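Local coordinates for xylanase and alpha-amylase inhibitor protein (Scadoxus multiflorus, PDB 3MU7), which inhibits xylanases and alpha-amylases, using a TIM-barrel scaffold of the kind found in family 18 glycosyl hydrolases, at residues A20-G25 / K66-L71; V179-N184 / K202-K207; P221-S226 / M252-Y257; K233-V238 / N266-K271. One frame throughout, in Å; residues are numbered along the deposited sequence. Where two conformers were deposited one is given.

Contact 1. Residues A20-G25 / K66-L71; sequences ATCDSG and KNVKVL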
loop_
_atom_site.group_PDB
_atom_site.type_symbol
_atom_site.label_atom_id
_atom_site.label_comp_id
_atom_site.label_asym_id
_atom_site.label_seq_id
_atom_site.Cartn_x
_atom_site.Cartn_y
_atom_site.Cartn_z
ATOM N N ALA A 20 -14.207 10.241 5.205
ATOM C CA ALA A 20 -15.379 9.392 4.968
ATOM C C ALA A 20 -14.986 7.948 4.662
ATOM O O ALA A 20 -15.684 7.005 5.037
ATOM C CB ALA A 20 -16.249 9.967 3.869
ATOM N N THR A 21 -13.852 7.777 3.994
ATOM C CA THR A 21 -13.312 6.446 3.728
ATOM C C THR A 21 -13.062 5.725 5.053
ATOM O O THR A 21 -13.493 4.586 5.257
ATOM C CB THR A 21 -12.043 6.569 2.866
ATOM O OG1 THR A 21 -12.419 7.085 1.587
ATOM C CG2 THR A 21 -11.343 5.235 2.671
ATOM N N CYS A 22 -12.415 6.416 5.983
ATOM C CA CYS A 22 -12.183 5.851 7.301
ATOM C C CYS A 22 -13.473 5.595 8.064
ATOM O O CYS A 22 -13.585 4.582 8.750
ATOM C CB CYS A 22 -11.238 6.741 8.093
ATOM S SG CYS A 22 -9.616 6.698 7.330
ATOM N N ASP A 23 -14.447 6.489 7.918
ATOM C CA ASP A 23 -15.744 6.351 8.596
ATOM C C ASP A 23 -16.563 5.144 8.152
ATOM O O ASP A 23 -17.493 4.741 8.845
ATOM C CB ASP A 23 -16.572 7.627 8.436
ATOM C CG ASP A 23 -16.098 8.741 9.331
ATOM O OD1 ASP A 23 -15.404 8.462 10.324
ATOM O OD2 ASP A 23 -16.445 9.901 9.030
ATOM N N SER A 24 -16.232 4.560 7.005
ATOM C CA SER A 24 -16.917 3.351 6.557
ATOM C C SER A 24 -16.765 2.219 7.570
ATOM O O SER A 24 -17.628 1.348 7.663
ATOM C CB SER A 24 -16.374 2.887 5.208
ATOM O OG SER A 24 -15.101 2.283 5.352
ATOM N N GLY A 25 -15.664 2.226 8.320
ATOM C CA GLY A 25 -15.363 1.149 9.263
ATOM C C GLY A 25 -14.905 -0.128 8.582
ATOM O O GLY A 25 -14.795 -1.170 9.231
ATOM N N LYS A 66 -9.942 6.844 14.737
ATOM C CA LYS A 66 -10.831 5.697 14.521
ATOM C C LYS A 66 -10.039 4.392 14.417
ATOM O O LYS A 66 -10.575 3.374 13.959
ATOM C CB LYS A 66 -11.675 5.895 13.252
ATOM C CG LYS A 66 -12.591 7.121 13.253
ATOM C CD LYS A 66 -13.733 6.996 14.251
ATOM C CE LYS A 66 -14.851 6.092 13.744
ATOM N NZ LYS A 66 -15.668 6.734 12.676
ATOM N N ASN A 67 -8.774 4.439 14.839
ATOM C CA ASN A 67 -7.905 3.252 14.842
ATOM C C ASN A 67 -7.793 2.663 13.437
ATOM O O ASN A 67 -7.268 1.563 13.254
ATOM C CB ASN A 67 -8.422 2.175 15.807
ATOM C CG ASN A 67 -7.359 1.154 16.150
ATOM O OD1 ASN A 67 -6.191 1.491 16.314
ATOM N ND2 ASN A 67 -7.755 -0.110 16.241
ATOM N N VAL A 68 -7.696 3.570 12.420
ATOM C CA VAL A 68 -7.204 3.273 11.079
ATOM C C VAL A 68 -5.771 3.772 10.906
ATOM O O VAL A 68 -5.471 4.944 11.171
ATOM C CB VAL A 68 -8.136 3.897 10.013
ATOM C CG1 VAL A 68 -7.699 3.472 8.618
ATOM C CG2 VAL A 68 -9.580 3.498 10.255
ATOM N N LYS A 69 -4.880 2.890 10.477
ATOM C CA LYS A 69 -3.509 3.290 10.183
ATOM C C LYS A 69 -3.448 3.933 8.806
ATOM O O LYS A 69 -4.056 3.440 7.849
ATOM C CB LYS A 69 -2.567 2.091 10.254
ATOM C CG LYS A 69 -2.374 1.545 11.666
ATOM C CD LYS A 69 -1.345 0.429 11.715
ATOM C CE LYS A 69 -0.893 0.168 13.149
ATOM N NZ LYS A 69 0.095 -0.945 13.227
ATOM N N VAL A 70 -2.721 5.039 8.718
ATOM C CA VAL A 70 -2.615 5.801 7.481
ATOM C C VAL A 70 -1.165 5.819 7.023
ATOM O O VAL A 70 -0.275 6.271 7.758
ATOM C CB VAL A 70 -3.125 7.245 7.658
ATOM C CG1 VAL A 70 -3.088 7.979 6.337
ATOM C CG2 VAL A 70 -4.548 7.254 8.224
ATOM N N LEU A 71 -0.935 5.325 5.811
ATOM C CA LEU A 71 0.411 5.232 5.237
ATOM C C LEU A 71 0.518 6.146 4.040
ATOM O O LEU A 71 -0.490 6.477 3.410
ATOM C CB LEU A 71 0.713 3.804 4.784
ATOM C CG LEU A 71 0.411 2.655 5.743
ATOM C CD1 LEU A 71 0.709 1.317 5.074
ATOM C CD2 LEU A 71 1.171 2.783 7.030
HETATM O O HOH W 1 -18.075 5.778 11.301
#
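In the outer layer of the TIM barrel, Cys22 and Asp23, on the last part of helix 18-23, are set against Val68 and Lys66, which lie just ahead of strand 69-76. The buried half is apolar: Cys22 SG stands 4.0 Å from Val68 CG1, and both side chains also rest on Val30 of the intervening strand 29-37. That sulfur is fixed by its disulfide to Cys63 of helix 56-65. Asn67, at positive phi, completes the Schellman motif closing that helix.

Toward solvent the contact turns ionic. Lys66 has four successive torsions between -60° and -78°, which wind its chain back on itself until NZ meets Asp23 OD1 at 2.9 Å in a salt bridge. The two side chains run roughly perpendicular, and the ammonium approaches from above the carboxylate plane, 35° out of it. Asp23 OD1 is also hydrogen-bonded to His62 NE2, so one oxygen has two partners. A water accepts from Lys66 NZ (2.9 Å) and donates to Asp23 O (2.7 Å), tying the lysine to the helix backbone as well. The disulfide thus ties together the first two helices of this beta/alpha barrel, with the salt bridge beside it.

Contact 2. Residues V179-N184 / K202-K207; sequences VQFYNN and KEWSMK
Val179, near the end of strand 176-180, packs against Trp204 of helix 195-207 inside a beta-alpha-beta unit of the TIM barrel, where the helix lies on the outside of the sheet and the chain returns through the parallel strand 213-218. The tight part is the valine against one face of the indole. With CG1 anti to the backbone N (chi1 -179°), both methyls of Val179 are presented to the ring system. Val179 CG2 sits over one face, 3.6 Å from Trp204 CD2 and 3.9 Å from the centroid of the six-membered ring, only 24° off its normal, a CH-pi contact. The other methyl, Val179 CG1, reaches the pyrrole part, 3.8 Å from Trp204 NE1, and at the same time lies over a face of Phe181 toward its rim.

Phe181 is held less closely. It is the centre of an inverse gamma turn just beyond the strand, and its ring points an edge toward the indole face in an offset edge-to-face pair, planes at 89°; its nearest approach is 4.3 Å, from Phe181 CZ to Trp204 CD1. Leu197 and Ala200 of the same helix also touch it, as does Leu215 of strand 213-218. On the far side of the helix the character changes: Lys202, Met206 and Lys207 are exposed and take no part in the packing. The tryptophan, by contrast, is buried together with the one polar atom of its side chain: Tyr160 adds a further edge-to-face ring contact, and Trp204 NE1 donates a hydrogen bond to Cys158 O.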
loop_
_atom_site.group_PDB
_atom_site.type_symbol
_atom_site.label_atom_id
_atom_site.label_comp_id
_atom_site.label_asym_id
_atom_site.label_seq_id
_atom_site.Cartn_x
_atom_site.Cartn_y
_atom_site.Cartn_z
ATOM N N VAL A 179 0.224 -8.233 -2.039
ATOM C CA VAL A 179 0.597 -8.673 -3.372
ATOM C C VAL A 179 -0.514 -8.297 -4.348
ATOM O O VAL A 179 -1.692 -8.562 -4.084
ATOM C CB VAL A 179 0.836 -10.198 -3.387
ATOM C CG1 VAL A 179 1.238 -10.669 -4.765
ATOM C CG2 VAL A 179 1.899 -10.593 -2.357
ATOM N N GLN A 180 -0.141 -7.699 -5.476
ATOM C CA GLN A 180 -1.116 -7.310 -6.485
ATOM C C GLN A 180 -1.516 -8.507 -7.331
ATOM O O GLN A 180 -0.843 -8.833 -8.313
ATOM C CB GLN A 180 -0.557 -6.214 -7.380
ATOM C CG GLN A 180 -0.131 -4.954 -6.663
ATOM C CD GLN A 180 0.456 -3.964 -7.636
ATOM O OE1 GLN A 180 -0.212 -3.544 -8.585
ATOM N NE2 GLN A 180 1.708 -3.591 -7.426
ATOM N N PHE A 181 -2.600 -9.171 -6.944
ATOM C CA PHE A 181 -3.123 -10.275 -7.746
ATOM C C PHE A 181 -4.052 -9.737 -8.831
ATOM O O PHE A 181 -5.231 -10.079 -8.903
ATOM C CB PHE A 181 -3.797 -11.321 -6.854
ATOM C CG PHE A 181 -2.845 -12.025 -5.924
ATOM C CD1 PHE A 181 -1.918 -12.935 -6.414
ATOM C CD2 PHE A 181 -2.880 -11.781 -4.559
ATOM C CE1 PHE A 181 -1.040 -13.588 -5.553
ATOM C CE2 PHE A 181 -2.013 -12.438 -3.698
ATOM C CZ PHE A 181 -1.092 -13.342 -4.195
ATOM N N TYR A 182 -3.501 -8.870 -9.668
ATOM C CA TYR A 182 -4.248 -8.281 -10.775
ATOM C C TYR A 182 -3.265 -7.682 -11.765
ATOM O O TYR A 182 -2.061 -7.611 -11.486
ATOM C CB TYR A 182 -5.284 -7.248 -10.293
ATOM C CG TYR A 182 -4.772 -6.207 -9.321
ATOM C CD1 TYR A 182 -4.308 -4.983 -9.778
ATOM C CD2 TYR A 182 -4.770 -6.441 -7.942
ATOM C CE1 TYR A 182 -3.844 -4.018 -8.897
ATOM C CE2 TYR A 182 -4.303 -5.477 -7.056
ATOM C CZ TYR A 182 -3.844 -4.275 -7.540
ATOM O OH TYR A 182 -3.382 -3.332 -6.647
ATOM N N ASN A 183 -3.770 -7.285 -12.934
ATOM C CA ASN A 183 -2.923 -6.848 -14.052
ATOM C C ASN A 183 -1.777 -7.811 -14.331
ATOM O O ASN A 183 -0.652 -7.387 -14.601
ATOM C CB ASN A 183 -2.369 -5.440 -13.811
ATOM C CG ASN A 183 -3.455 -4.405 -13.711
ATOM O OD1 ASN A 183 -4.444 -4.458 -14.442
ATOM N ND2 ASN A 183 -3.294 -3.467 -12.789
ATOM N N ASN A 184 -2.065 -9.105 -14.237
ATOM C CA ASN A 184 -1.047 -10.136 -14.376
ATOM C C ASN A 184 -1.745 -11.494 -14.424
ATOM O O ASN A 184 -1.797 -12.193 -13.416
ATOM C CB ASN A 184 -0.107 -10.072 -13.163
ATOM C CG ASN A 184 1.340 -10.311 -13.518
ATOM O OD1 ASN A 184 1.652 -10.966 -14.516
ATOM N ND2 ASN A 184 2.243 -9.784 -12.692
ATOM N N LYS A 202 0.189 -19.468 -2.583
ATOM C CA LYS A 202 0.917 -20.468 -1.811
ATOM C C LYS A 202 2.386 -20.131 -1.753
ATOM O O LYS A 202 3.001 -20.209 -0.729
ATOM C CB LYS A 202 0.695 -21.905 -2.370
ATOM C CG LYS A 202 -0.648 -22.521 -2.013
ATOM C CD LYS A 202 -0.894 -23.906 -2.664
ATOM C CE LYS A 202 -2.352 -24.016 -3.104
ATOM N NZ LYS A 202 -2.910 -25.177 -2.601
ATOM N N GLU A 203 2.916 -19.731 -2.900
ATOM C CA GLU A 203 4.320 -19.362 -2.934
ATOM C C GLU A 203 4.631 -18.118 -2.091
ATOM O O GLU A 203 5.586 -18.119 -1.314
ATOM C CB GLU A 203 4.844 -19.185 -4.357
ATOM C CG GLU A 203 6.338 -18.939 -4.329
ATOM C CD GLU A 203 7.042 -19.102 -5.652
ATOM O OE1 GLU A 203 6.422 -18.941 -6.722
ATOM O OE2 GLU A 203 8.251 -19.378 -5.598
ATOM N N TRP A 204 3.832 -17.064 -2.256
ATOM C CA TRP A 204 4.025 -15.836 -1.479
ATOM C C TRP A 204 3.915 -16.095 0.018
ATOM O O TRP A 204 4.760 -15.649 0.795
ATOM C CB TRP A 204 3.043 -14.749 -1.916
ATOM C CG TRP A 204 3.468 -14.066 -3.174
ATOM C CD1 TRP A 204 3.050 -14.339 -4.446
ATOM C CD2 TRP A 204 4.411 -13.002 -3.280
ATOM N NE1 TRP A 204 3.677 -13.508 -5.341
ATOM C CE2 TRP A 204 4.520 -12.675 -4.650
ATOM C CE3 TRP A 204 5.182 -12.295 -2.349
ATOM C CZ2 TRP A 204 5.366 -11.664 -5.108
ATOM C CZ3 TRP A 204 6.019 -11.299 -2.802
ATOM C CH2 TRP A 204 6.107 -10.991 -4.174
ATOM N N SER A 205 2.890 -16.839 0.418
ATOM C CA SER A 205 2.695 -17.097 1.836
ATOM C C SER A 205 3.814 -17.968 2.413
ATOM O O SER A 205 4.171 -17.802 3.575
ATOM C CB SER A 205 1.311 -17.684 2.118
ATOM O OG SER A 205 1.097 -18.869 1.383
ATOM N N MET A 206 4.387 -18.856 1.606
ATOM C CA MET A 206 5.497 -19.683 2.075
ATOM C C MET A 206 6.822 -18.924 2.128
ATOM O O MET A 206 7.585 -19.063 3.087
ATOM C CB MET A 206 5.664 -20.919 1.196
ATOM C CG MET A 206 6.608 -21.962 1.777
ATOM S SD MET A 206 6.991 -23.267 0.603
ATOM C CE MET A 206 8.647 -22.818 0.114
ATOM N N LYS A 207 7.103 -18.131 1.100
ATOM C CA LYS A 207 8.452 -17.605 0.905
ATOM C C LYS A 207 8.680 -16.149 1.291
ATOM O O LYS A 207 9.813 -15.760 1.560
ATOM C CB LYS A 207 8.895 -17.814 -0.543
ATOM C CG LYS A 207 8.880 -19.262 -0.990
ATOM C CD LYS A 207 9.501 -19.412 -2.369
ATOM C CE LYS A 207 9.607 -20.873 -2.783
ATOM N NZ LYS A 207 10.655 -21.595 -2.017
#

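Contact 3. Residues P221-S226 / M252-Y257; sequences PDAAGS and MLWDSY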
loop_
_atom_site.group_PDB
_atom_site.type_symbol
_atom_site.label_atom_id
_atom_site.label_comp_id
_atom_site.label_asym_id
_atom_site.label_seq_id
_atom_site.Cartn_x
_atom_site.Cartn_y
_atom_site.Cartn_z
ATOM N N PRO A 221 -14.495 -4.314 -11.818
ATOM C CA PRO A 221 -13.889 -4.703 -13.102
ATOM C C PRO A 221 -13.118 -3.590 -13.831
ATOM O O PRO A 221 -12.131 -3.870 -14.520
ATOM C CB PRO A 221 -15.094 -5.140 -13.943
ATOM C CG PRO A 221 -16.098 -5.588 -12.973
ATOM C CD PRO A 221 -15.878 -4.815 -11.691
ATOM N N ASP A 222 -13.562 -2.345 -13.675
ATOM C CA ASP A 222 -12.929 -1.207 -14.336
ATOM C C ASP A 222 -11.665 -0.733 -13.618
ATOM O O ASP A 222 -10.938 0.089 -14.155
ATOM C CB ASP A 222 -13.899 -0.022 -14.417
ATOM C CG ASP A 222 -14.891 -0.120 -15.573
ATOM O OD1 ASP A 222 -14.537 -0.645 -16.659
ATOM O OD2 ASP A 222 -16.019 0.403 -15.411
ATOM N N ALA A 223 -11.429 -1.222 -12.398
ATOM C CA ALA A 223 -10.322 -0.734 -11.570
ATOM C C ALA A 223 -8.956 -1.260 -12.001
ATOM O O ALA A 223 -7.930 -0.695 -11.627
ATOM C CB ALA A 223 -10.573 -1.068 -10.103
ATOM N N ALA A 224 -8.949 -2.352 -12.761
ATOM C CA ALA A 224 -7.720 -2.968 -13.252
ATOM C C ALA A 224 -7.960 -3.506 -14.655
ATOM O O ALA A 224 -9.105 -3.746 -15.036
ATOM C CB ALA A 224 -7.279 -4.087 -12.321
ATOM N N GLY A 225 -6.881 -3.700 -15.411
ATOM C CA GLY A 225 -6.960 -4.260 -16.760
ATOM C C GLY A 225 -7.423 -5.697 -16.781
ATOM O O GLY A 225 -8.075 -6.132 -17.734
ATOM N N SER A 226 -7.077 -6.435 -15.728
ATOM C CA SER A 226 -7.456 -7.834 -15.578
ATOM C C SER A 226 -7.294 -8.248 -14.119
ATOM O O SER A 226 -6.647 -7.546 -13.335
ATOM C CB SER A 226 -6.598 -8.733 -16.480
ATOM O OG SER A 226 -5.233 -8.684 -16.105
ATOM N N MET A 252 -6.091 -6.508 0.400
ATOM C CA MET A 252 -5.903 -5.124 -0.000
ATOM C C MET A 252 -6.806 -4.879 -1.205
ATOM O O MET A 252 -6.995 -5.778 -2.031
ATOM C CB MET A 252 -4.430 -4.858 -0.315
ATOM C CG MET A 252 -4.119 -3.470 -0.882
ATOM S SD MET A 252 -4.335 -3.318 -2.674
ATOM C CE MET A 252 -2.798 -4.027 -3.257
ATOM N N LEU A 253 -7.377 -3.676 -1.293
ATOM C CA LEU A 253 -8.241 -3.322 -2.409
ATOM C C LEU A 253 -7.717 -2.135 -3.191
ATOM O O LEU A 253 -7.386 -1.075 -2.625
ATOM C CB LEU A 253 -9.673 -3.047 -1.932
ATOM C CG LEU A 253 -10.435 -4.263 -1.415
ATOM C CD1 LEU A 253 -11.757 -3.829 -0.807
ATOM C CD2 LEU A 253 -10.667 -5.291 -2.512
ATOM N N TRP A 254 -7.688 -2.318 -4.493
ATOM C CA TRP A 254 -7.386 -1.256 -5.442
ATOM C C TRP A 254 -8.731 -0.887 -6.078
ATOM O O TRP A 254 -9.222 -1.602 -6.908
ATOM C CB TRP A 254 -6.418 -1.778 -6.527
ATOM C CG TRP A 254 -6.088 -0.633 -7.492
ATOM C CD1 TRP A 254 -6.651 -0.372 -8.687
ATOM C CD2 TRP A 254 -5.139 0.396 -7.256
ATOM N NE1 TRP A 254 -6.090 0.778 -9.222
ATOM C CE2 TRP A 254 -5.165 1.271 -8.349
ATOM C CE3 TRP A 254 -4.239 0.638 -6.233
ATOM C CZ2 TRP A 254 -4.330 2.400 -8.421
ATOM C CZ3 TRP A 254 -3.457 1.740 -6.286
ATOM C CH2 TRP A 254 -3.483 2.599 -7.395
ATOM N N ASP A 255 -9.386 0.180 -5.636
ATOM C CA ASP A 255 -8.935 1.191 -4.691
ATOM C C ASP A 255 -10.231 1.869 -4.131
ATOM O O ASP A 255 -11.296 1.548 -4.522
ATOM C CB ASP A 255 -8.064 2.279 -5.354
ATOM C CG ASP A 255 -8.737 2.921 -6.570
ATOM O OD1 ASP A 255 -9.922 2.935 -6.698
ATOM O OD2 ASP A 255 -7.984 3.345 -7.415
ATOM N N SER A 256 -10.066 2.771 -3.196
ATOM C CA SER A 256 -11.206 3.374 -2.477
ATOM C C SER A 256 -12.260 3.976 -3.425
ATOM O O SER A 256 -13.437 3.767 -3.261
ATOM C CB SER A 256 -10.704 4.415 -1.491
ATOM O OG SER A 256 -11.765 5.012 -0.748
ATOM N N TYR A 257 -11.766 4.664 -4.448
ATOM C CA TYR A 257 -12.647 5.253 -5.448
ATOM C C TYR A 257 -13.605 4.202 -6.002
ATOM O O TYR A 257 -14.820 4.405 -6.013
ATOM C CB TYR A 257 -11.794 5.863 -6.552
ATOM C CG TYR A 257 -12.525 6.455 -7.721
ATOM C CD1 TYR A 257 -13.427 7.503 -7.556
ATOM C CD2 TYR A 257 -12.256 6.010 -9.009
ATOM C CE1 TYR A 257 -14.066 8.069 -8.651
ATOM C CE2 TYR A 257 -12.887 6.569 -10.107
ATOM C CZ TYR A 257 -13.788 7.595 -9.922
ATOM O OH TYR A 257 -14.412 8.138 -11.023
#
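Ala223 meets Trp254 with both its methyl and its carbonyl, the methyl against the tryptophan backbone and the carbonyl against the indole. Ala223 CB is 3.5 Å from Trp254 O, while Ala223 O comes up to the rim of the ring, near its plane, 3.2 Å from Trp254 CD1. The indole therefore offers an edge, not a face, to the loop. Its CG is anti to the backbone N (chi1 -179°) and beside the carbonyl carbon, which brings the ring and the carbonyl of Trp254 within range of the same small residue. The methyl also lies 4.2 Å from Trp254 CD1.

Trp254 ends strand 248-254, the last strand of the TIM barrel, and the peptide bond to Asp255 is cis. A tryptophan followed by a non-proline cis peptide at this place is familiar from family 18 chitinases, where it forms the floor of the sugar-binding cleft; no such role is established here. One face of the indole is approached by Asp255 OD2, 3.5 Å above the plane and displaced toward the rim. The other oxygen of that carboxylate, Asp255 OD1, caps the following helix at Trp258 N, and Trp258 in turn touches Ala223. Tyr8, on the neighbouring strand 5-9, meets the Trp254 ring with planes at about 60°.

Contact 4. Residues K233-V238 / N266-K271; sequences KVKFSV and NKILGK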
loop_
_atom_site.group_PDB
_atom_site.type_symbol
_atom_site.label_atom_id
_atom_site.label_comp_id
_atom_site.label_asym_id
_atom_site.label_seq_id
_atom_site.Cartn_x
_atom_site.Cartn_y
_atom_site.Cartn_z
ATOM N N LYS A 233 -16.671 -14.992 -4.788
ATOM C CA LYS A 233 -15.684 -15.926 -5.181
ATOM C C LYS A 233 -14.443 -15.825 -4.260
ATOM O O LYS A 233 -13.826 -16.803 -3.937
ATOM C CB LYS A 233 -15.298 -15.803 -6.613
ATOM C CG LYS A 233 -16.397 -16.186 -7.579
ATOM C CD LYS A 233 -15.957 -16.198 -9.034
ATOM C CE LYS A 233 -17.040 -16.594 -9.960
ATOM N NZ LYS A 233 -16.610 -16.636 -11.388
ATOM N N VAL A 234 -14.038 -14.580 -3.911
ATOM C CA VAL A 234 -12.905 -14.477 -2.988
ATOM C C VAL A 234 -13.250 -15.173 -1.647
ATOM O O VAL A 234 -12.441 -15.949 -1.156
ATOM C CB VAL A 234 -12.600 -12.963 -2.737
ATOM C CG1 VAL A 234 -11.478 -12.845 -1.673
ATOM C CG2 VAL A 234 -12.139 -12.239 -4.021
ATOM N N LYS A 235 -14.429 -14.911 -1.129
ATOM C CA LYS A 235 -14.818 -15.528 0.125
ATOM C C LYS A 235 -14.852 -17.068 0.023
ATOM O O LYS A 235 -14.403 -17.779 0.928
ATOM C CB LYS A 235 -16.188 -14.990 0.592
ATOM C CG LYS A 235 -16.181 -13.528 0.935
ATOM C CD LYS A 235 -17.652 -13.054 0.916
ATOM C CE LYS A 235 -18.192 -13.085 2.240
ATOM N NZ LYS A 235 -19.489 -12.300 2.390
ATOM N N PHE A 236 -15.428 -17.554 -1.035
ATOM C CA PHE A 236 -15.611 -18.994 -1.171
ATOM C C PHE A 236 -14.347 -19.735 -1.477
ATOM O O PHE A 236 -14.030 -20.796 -0.910
ATOM C CB PHE A 236 -16.628 -19.293 -2.286
ATOM C CG PHE A 236 -16.893 -20.730 -2.471
ATOM C CD1 PHE A 236 -17.791 -21.414 -1.605
ATOM C CD2 PHE A 236 -16.320 -21.394 -3.473
ATOM C CE1 PHE A 236 -18.087 -22.789 -1.821
ATOM C CE2 PHE A 236 -16.598 -22.796 -3.669
ATOM C CZ PHE A 236 -17.557 -23.478 -2.832
ATOM N N SER A 237 -13.516 -19.176 -2.411
ATOM C CA SER A 237 -12.367 -19.895 -2.979
ATOM C C SER A 237 -11.098 -19.503 -2.430
ATOM O O SER A 237 -10.158 -20.378 -2.467
ATOM C CB SER A 237 -12.230 -19.607 -4.446
ATOM O OG SER A 237 -13.307 -20.012 -5.177
ATOM N N VAL A 238 -10.909 -18.303 -1.928
ATOM C CA VAL A 238 -9.581 -17.881 -1.450
ATOM C C VAL A 238 -9.460 -18.017 0.046
ATOM O O VAL A 238 -8.445 -18.553 0.527
ATOM C CB VAL A 238 -9.339 -16.375 -1.844
ATOM C CG1 VAL A 238 -8.005 -15.838 -1.217
ATOM C CG2 VAL A 238 -9.298 -16.222 -3.346
ATOM N N ASN A 266 -17.907 -3.933 1.523
ATOM C CA ASN A 266 -19.178 -4.208 2.212
ATOM C C ASN A 266 -19.598 -5.667 2.020
ATOM O O ASN A 266 -19.971 -6.341 2.983
ATOM C CB ASN A 266 -20.295 -3.263 1.747
ATOM C CG ASN A 266 -20.248 -1.906 2.432
ATOM O OD1 ASN A 266 -19.593 -1.731 3.460
ATOM N ND2 ASN A 266 -20.963 -0.937 1.867
ATOM N N LYS A 267 -19.493 -6.159 0.786
ATOM C CA LYS A 267 -19.864 -7.539 0.454
ATOM C C LYS A 267 -18.926 -8.568 1.084
ATOM O O LYS A 267 -19.378 -9.612 1.567
ATOM C CB LYS A 267 -19.929 -7.731 -1.063
ATOM C CG LYS A 267 -21.038 -6.933 -1.730
ATOM C CD LYS A 267 -20.969 -7.054 -3.241
ATOM C CE LYS A 267 -21.916 -6.080 -3.914
ATOM N NZ LYS A 267 -21.733 -6.089 -5.391
ATOM N N ILE A 268 -17.626 -8.275 1.078
ATOM C CA ILE A 268 -16.632 -9.115 1.754
ATOM C C ILE A 268 -16.956 -9.244 3.247
ATOM O O ILE A 268 -16.884 -10.340 3.813
ATOM C CB ILE A 268 -15.180 -8.556 1.572
ATOM C CG1 ILE A 268 -14.695 -8.746 0.127
ATOM C CG2 ILE A 268 -14.207 -9.205 2.557
ATOM C CD1 ILE A 268 -14.397 -10.199 -0.288
ATOM N N LEU A 269 -17.327 -8.124 3.863
ATOM C CA LEU A 269 -17.546 -8.053 5.309
ATOM C C LEU A 269 -18.968 -8.412 5.753
ATOM O O LEU A 269 -19.215 -8.588 6.947
ATOM C CB LEU A 269 -17.174 -6.660 5.831
ATOM C CG LEU A 269 -15.707 -6.234 5.692
ATOM C CD1 LEU A 269 -15.550 -4.765 6.029
ATOM C CD2 LEU A 269 -14.789 -7.094 6.561
ATOM N N GLY A 270 -19.890 -8.512 4.800
ATOM C CA GLY A 270 -21.281 -8.850 5.102
ATOM C C GLY A 270 -22.105 -7.681 5.607
ATOM O O GLY A 270 -23.129 -7.874 6.268
ATOM N N LYS A 271 -21.659 -6.466 5.304
ATOM C CA LYS A 271 -22.415 -5.263 5.633
ATOM C C LYS A 271 -23.453 -5.003 4.546
ATOM O O LYS A 271 -23.251 -5.373 3.386
ATOM C CB LYS A 271 -21.485 -4.058 5.802
ATOM C CG LYS A 271 -20.528 -4.170 6.986
ATOM C CD LYS A 271 -19.739 -2.884 7.176
ATOM C CE LYS A 271 -18.768 -2.999 8.336
ATOM N NZ LYS A 271 -18.027 -1.722 8.560
#
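The flat groups that Lys235 meets are peptide carbonyls at the end of helix 264-269, with no aromatic ring engaged across the contact, which joins two outer helices of the TIM barrel, 231-242 and 264-269. Lys235 NZ enters in the plane of the Lys267 carbonyl and donates a hydrogen bond of 2.8 Å to its oxygen, at a C=O...N angle of 159°. The next carbonyl is brushed by the methylene behind the ammonium, with Lys235 CE 3.4 Å from Ile268 O. Helix 264-269 ends at Gly270, which has positive phi, and Lys235 meets carbonyls of its last turn; the positive charge there is probably favoured by the negative end of the helix dipole.

Lys235 gets there with an otherwise extended chain bent at chi3 (96°). Its aliphatic part slides past Ile268 in the opposite direction, and Lys235 CG lies 4.0 Å from Ile268 CD1. Deeper in, the isoleucine meets Val234 at about a right angle. Pro231, at the start of helix 231-242, touches both Lys267 and Ile268, and Val234 continues inward onto Phe217 of strand 213-218. At the buried end, the terminal methyl Ile268 CD1 rests 4.1 Å from Val234 CB.

In the fold
Contacts 1, 2 and 3 all reach the curled sheet that forms the barrel, whereas contact 4 joins two helices outside it. Contact 1 closes first along the chain, contact 2 follows, and contacts 3 and 4 interlace, their segments alternating from the loop after strand 213-218 through helix 231-242 and strand 248-254 to helix 264-269. Contacts 1 and 2 lie on opposite sides of the chain's centre, their centres about 25 Å apart; the centre of contact 3 is about 16 Å from those of contacts 2 and 4. Asn183 N to Ser226 O links contact 2 to contact 3, while Lys271 reaches Ser24 and Gly25 weakly, bringing the C-terminal region against the turn that follows helix 18-23.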